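Local coordinates for protein GTP pyrophosphokinase (PDB 3IBW) that probably transfers pyrophosphate from ATP to GTP, making the alarmone pppGpp, in the full-length enzyme, whose ACT domain, the part present here, is probably regulatory, at residues T56-L59 against T60-M63. The protein carries 1 engineered substitution. Sequence-based numbering, arbitrary orientation.
Sequences TDKL and TTLM
Lys58 and Leu62, one turn apart on helix 56-67, meet where the lysine chain bends over the leucine's end: Lys58 CE comes to 3.7 Å from Leu62 CD2, and NZ rests near both leucine methyls. With CG anti to the backbone N (chi1 -179°) the lysine chain sets off along the helix; a bend at chi2 swings CD off that line, and a second at chi4 brings NZ back beside the methyls. Beneath it, Lys58 O takes two donors, Leu62 N at 3.2 Å, in the carbonyl plane, and Thr61 OG1 at 2.6 Å, tilted 17° from that plane. The second bond depends on chi1 of Thr61 (72°), which sets its hydroxyl between backbone N and carbonyl carbon, facing back to the preceding turn. One residue further along, Leu59 and Met63, the latter a selenomethionine, make the other apolar pair; the chain of Met63 folds at chi3 and carries CE back to 3.9 Å from Leu59 CG.

The packed side faces the antiparallel sheet of this ACT domain. There Leu59 touches Ala6 and Ile8, Met63 lies on Ile8 and Val75, and Leu62 reaches Ile51 and, off the sheet, Phe29 and Thr31. An alanine in place of Leu62 would probably leave the end of the Lys58 chain without its apolar support and open a gap beside Ile51. The solvent side is looser: Asp57 OD1 stays 5.4 Å from Thr60 OG1, though Thr61 CG2 sits tightly, 3.1 Å from Asp57 O. At the start of the helix, Asn55 OD1 accepts from Lys58 N, as an N-cap does. The chemistry is that of an amphipathic helix: the leucines and Met63 pack one face against the strands, the Thr61 hydroxyl bonds back to Lys58 O, and Lys58 spans the border, its CE on Leu62 and its ammonium weakly bonded to Asp30 O.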
loop_
_atom_site.group_PDB
_atom_site.type_symbol
_atom_site.label_atom_id
_atom_site.label_comp_id
_atom_site.label_asym_id
_atom_site.label_seq_id
_atom_site.Cartn_x
_atom_site.Cartn_y
_atom_site.Cartn_z
ATOM N N THR A 56 8.643 -5.491 19.601
ATOM C CA THR A 56 8.379 -4.063 19.726
ATOM C C THR A 56 9.511 -3.186 19.204
ATOM O O THR A 56 9.255 -2.157 18.576
ATOM C CB THR A 56 8.049 -3.683 21.186
ATOM O OG1 THR A 56 7.028 -4.560 21.687
ATOM C CG2 THR A 56 7.528 -2.248 21.249
ATOM N N ASP A 57 10.758 -3.576 19.459
ATOM C CA ASP A 57 11.886 -2.793 18.963
ATOM C C ASP A 57 11.813 -2.685 17.432
ATOM O O ASP A 57 12.027 -1.611 16.868
ATOM C CB ASP A 57 13.221 -3.428 19.381
ATOM C CG ASP A 57 13.483 -3.308 20.878
ATOM O OD1 ASP A 57 12.962 -2.355 21.491
ATOM O OD2 ASP A 57 14.221 -4.146 21.436
ATOM N N LYS A 58 11.498 -3.789 16.760
ATOM C CA LYS A 58 11.404 -3.773 15.301
ATOM C C LYS A 58 10.279 -2.838 14.849
ATOM O O LYS A 58 10.449 -2.043 13.919
ATOM C CB LYS A 58 11.150 -5.181 14.763
ATOM C CG LYS A 58 11.060 -5.239 13.251
ATOM C CD LYS A 58 12.359 -4.790 12.607
ATOM C CE LYS A 58 12.167 -4.556 11.124
ATOM N NZ LYS A 58 10.946 -5.250 10.632
ATOM N N LEU A 59 9.131 -2.940 15.512
ATOM C CA LEU A 59 7.978 -2.100 15.193
ATOM C C LEU A 59 8.354 -0.623 15.307
ATOM O O LEU A 59 8.025 0.186 14.441
ATOM C CB LEU A 59 6.822 -2.417 16.152
ATOM C CG LEU A 59 5.539 -1.584 16.042
ATOM C CD1 LEU A 59 4.945 -1.710 14.642
ATOM C CD2 LEU A 59 4.544 -2.055 17.096
ATOM N N THR A 60 9.058 -0.279 16.379
ATOM C CA THR A 60 9.479 1.097 16.602
ATOM C C THR A 60 10.357 1.609 15.453
ATOM O O THR A 60 10.217 2.761 15.032
ATOM C CB THR A 60 10.228 1.210 17.950
ATOM O OG1 THR A 60 9.328 0.857 19.008
ATOM C CG2 THR A 60 10.733 2.632 18.182
ATOM N N THR A 61 11.240 0.758 14.931
ATOM C CA THR A 61 12.118 1.167 13.833
ATOM C C THR A 61 11.335 1.420 12.542
ATOM O O THR A 61 11.701 2.291 11.753
ATOM C CB THR A 61 13.224 0.118 13.553
ATOM O OG1 THR A 61 12.656 -1.043 12.939
ATOM C CG2 THR A 61 13.897 -0.285 14.844
ATOM N N LEU A 62 10.263 0.666 12.316
ATOM C CA LEU A 62 9.457 0.875 11.115
ATOM C C LEU A 62 8.682 2.189 11.266
ATOM O O LEU A 62 8.550 2.948 10.305
ATOM C CB LEU A 62 8.475 -0.288 10.907
ATOM C CG LEU A 62 9.079 -1.701 10.861
ATOM C CD1 LEU A 62 7.964 -2.734 10.666
ATOM C CD2 LEU A 62 10.109 -1.798 9.742
HETATM N N MSE A 63 8.169 2.464 12.466
HETATM C CA MSE A 63 7.428 3.701 12.687
HETATM C C MSE A 63 8.357 4.908 12.578
HETATM O O MSE A 63 7.961 5.948 12.051
HETATM C CB MSE A 63 6.727 3.664 14.044
HETATM C CG MSE A 63 5.645 2.601 14.109
HETATM SE SE MSE A 63 4.531 2.819 15.661
HETATM C CE MSE A 63 5.747 2.200 17.009
#